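MREC protein (PDB 2J5U) is probably involved in the formation and maintenance of bacterial cell shape, as a scaffold built from coiled-coil dimers. Local coordinates at residues K50-K53 and D54-S58. Numbering follows the deposited sequence.
Sequences KENK and DLKES
Lys50 and Asp54 cross at an angle, one helical turn apart, in an i to i+4 salt bridge, NZ of Lys50 lying 3.1 Å from OD2 of Asp54. The lysine chain runs out straight and turns only at its last bond (chi4 -56°), which brings NZ to the oxygen end of the carboxylate, nearer OD2 than OD1; as a hydrogen bond the link is weak. Two residues further along, at the same spacing, the end of the extended Lys56 chain passes alongside OD1 of Asn52, to which its NZ makes a weak 3.0 Å bond. That ammonium group has stronger company in Glu51 of the second subunit and also meets Ser64 of its own chain. Lys53 folds at chi2 (-80°), laying CD and CE against the carboxylate of Glu57, while Lys53 NZ stays 4.1 Å from Glu57 OE2, beyond a salt bridge. Backbone i to i+4 hydrogen bonds run beneath, such as Leu55 N to Glu51 O (2.9 Å, N-H...O angle 173°); Glu57 N to Lys53 O is weak. Here helix 31-58, in the predicted coiled coil, ends: Glu51, Asn52 and Leu55 pack on Asn52 of the second subunit, and the chain continues to barrel strand 68-77.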
ATOM      1  N   LYS A  50     -35.695  14.465 -41.534  1.00 97.24           N
ATOM      2  CA  LYS A  50     -34.477  13.686 -41.723  1.00 97.28           C
ATOM      3  C   LYS A  50     -33.966  13.191 -40.374  1.00 96.44           C
ATOM      4  O   LYS A  50     -33.625  12.018 -40.215  1.00 95.78           O
ATOM      5  CB  LYS A  50     -33.392  14.521 -42.402  1.00 97.98           C
ATOM      6  CG  LYS A  50     -32.148  13.704 -42.716  1.00 99.99           C
ATOM      7  CD  LYS A  50     -30.991  14.564 -43.189  1.00101.26           C
ATOM      8  CE  LYS A  50     -29.755  13.710 -43.439  1.00102.01           C
ATOM      9  NZ  LYS A  50     -29.376  12.915 -42.233  1.00101.17           N
ATOM     10  N   GLU A  51     -33.917  14.106 -39.409  1.00 95.81           N
ATOM     11  CA  GLU A  51     -33.468  13.805 -38.054  1.00 94.43           C
ATOM     12  C   GLU A  51     -34.289  12.651 -37.497  1.00 93.46           C
ATOM     13  O   GLU A  51     -33.746  11.698 -36.931  1.00 93.18           O
ATOM     14  CB  GLU A  51     -33.667  15.030 -37.174  1.00 95.30           C
ATOM     15  CG  GLU A  51     -33.226  14.854 -35.747  1.00 97.67           C
ATOM     16  CD  GLU A  51     -33.822  15.912 -34.841  1.00 99.74           C
ATOM     17  OE1 GLU A  51     -33.808  17.106 -35.222  1.00 99.98           O
ATOM     18  OE2 GLU A  51     -34.305  15.549 -33.747  1.00101.17           O
ATOM     19  N   ASN A  52     -35.605  12.759 -37.658  1.00 91.16           N
ATOM     20  CA  ASN A  52     -36.535  11.738 -37.201  1.00 89.29           C
ATOM     21  C   ASN A  52     -36.171  10.391 -37.832  1.00 89.25           C
ATOM     22  O   ASN A  52     -36.208   9.355 -37.167  1.00 88.55           O
ATOM     23  CB  ASN A  52     -37.968  12.138 -37.581  1.00 87.63           C
ATOM     24  CG  ASN A  52     -39.016  11.181 -37.032  1.00 86.73           C
ATOM     25  OD1 ASN A  52     -39.093  10.027 -37.444  1.00 86.06           O
ATOM     26  ND2 ASN A  52     -39.829  11.662 -36.096  1.00 85.64           N
ATOM     27  N   LYS A  53     -35.806  10.415 -39.113  1.00 89.55           N
ATOM     28  CA  LYS A  53     -35.438   9.196 -39.836  1.00 89.43           C
ATOM     29  C   LYS A  53     -34.179   8.583 -39.226  1.00 89.05           C
ATOM     30  O   LYS A  53     -34.093   7.366 -39.062  1.00 88.69           O
ATOM     31  CB  LYS A  53     -35.210   9.514 -41.321  1.00 90.31           C
ATOM     32  CG  LYS A  53     -35.355   8.331 -42.282  1.00 90.92           C
ATOM     33  CD  LYS A  53     -34.118   7.446 -42.324  1.00 93.69           C
ATOM     34  CE  LYS A  53     -34.312   6.251 -43.266  1.00 94.35           C
ATOM     35  NZ  LYS A  53     -34.556   6.657 -44.683  1.00 94.68           N
ATOM     36  N   ASP A  54     -33.208   9.424 -38.879  1.00 88.42           N
ATOM     37  CA  ASP A  54     -31.976   8.925 -38.281  1.00 88.36           C
ATOM     38  C   ASP A  54     -32.255   8.278 -36.942  1.00 86.25           C
ATOM     39  O   ASP A  54     -31.800   7.168 -36.678  1.00 85.74           O
ATOM     40  CB  ASP A  54     -30.961  10.049 -38.091  1.00 91.08           C
ATOM     41  CG  ASP A  54     -30.492  10.625 -39.405  1.00 94.30           C
ATOM     42  OD1 ASP A  54     -30.343   9.844 -40.378  1.00 94.87           O
ATOM     43  OD2 ASP A  54     -30.261  11.854 -39.457  1.00 95.94           O
ATOM     44  N   LEU A  55     -33.001   8.982 -36.097  1.00 83.90           N
ATOM     45  CA  LEU A  55     -33.354   8.472 -34.781  1.00 81.55           C
ATOM     46  C   LEU A  55     -33.987   7.090 -34.879  1.00 82.35           C
ATOM     47  O   LEU A  55     -33.567   6.157 -34.188  1.00 81.40           O
ATOM     48  CB  LEU A  55     -34.327   9.425 -34.094  1.00 78.88           C
ATOM     49  CG  LEU A  55     -33.773  10.775 -33.659  1.00 76.27           C
ATOM     50  CD1 LEU A  55     -34.908  11.684 -33.214  1.00 76.09           C
ATOM     51  CD2 LEU A  55     -32.783  10.556 -32.538  1.00 74.20           C
ATOM     52  N   LYS A  56     -34.999   6.960 -35.736  1.00 83.05           N
ATOM     53  CA  LYS A  56     -35.688   5.684 -35.905  1.00 84.44           C
ATOM     54  C   LYS A  56     -34.746   4.611 -36.413  1.00 85.96           C
ATOM     55  O   LYS A  56     -34.998   3.422 -36.208  1.00 86.08           O
ATOM     56  CB  LYS A  56     -36.885   5.824 -36.852  1.00 83.68           C
ATOM     57  CG  LYS A  56     -38.118   6.451 -36.210  1.00 83.55           C
ATOM     58  CD  LYS A  56     -39.187   6.786 -37.240  1.00 81.91           C
ATOM     59  CE  LYS A  56     -40.391   7.433 -36.581  1.00 82.16           C
ATOM     60  NZ  LYS A  56     -41.334   8.043 -37.566  1.00 81.31           N
ATOM     61  N   GLU A  57     -33.668   5.029 -37.077  1.00 87.62           N
ATOM     62  CA  GLU A  57     -32.678   4.082 -37.586  1.00 88.60           C
ATOM     63  C   GLU A  57     -31.730   3.680 -36.452  1.00 87.07           C
ATOM     64  O   GLU A  57     -31.281   2.532 -36.392  1.00 86.02           O
ATOM     65  CB  GLU A  57     -31.883   4.689 -38.756  1.00 92.10           C
ATOM     66  CG  GLU A  57     -32.703   4.884 -40.041  1.00 97.61           C
ATOM     67  CD  GLU A  57     -31.851   5.255 -41.259  1.00100.49           C
ATOM     68  OE1 GLU A  57     -31.086   6.246 -41.180  1.00102.33           O
ATOM     69  OE2 GLU A  57     -31.955   4.557 -42.299  1.00101.34           O
ATOM     70  N   SER A  58     -31.444   4.628 -35.555  1.00 85.97           N
ATOM     71  CA  SER A  58     -30.566   4.399 -34.402  1.00 84.14           C
ATOM     72  C   SER A  58     -31.227   3.362 -33.501  1.00 83.01           C
ATOM     73  O   SER A  58     -30.569   2.488 -32.944  1.00 81.88           O
ATOM     74  CB  SER A  58     -30.360   5.701 -33.628  1.00 84.31           C
ATOM     75  OG  SER A  58     -29.838   6.715 -34.472  1.00 85.66           O
TER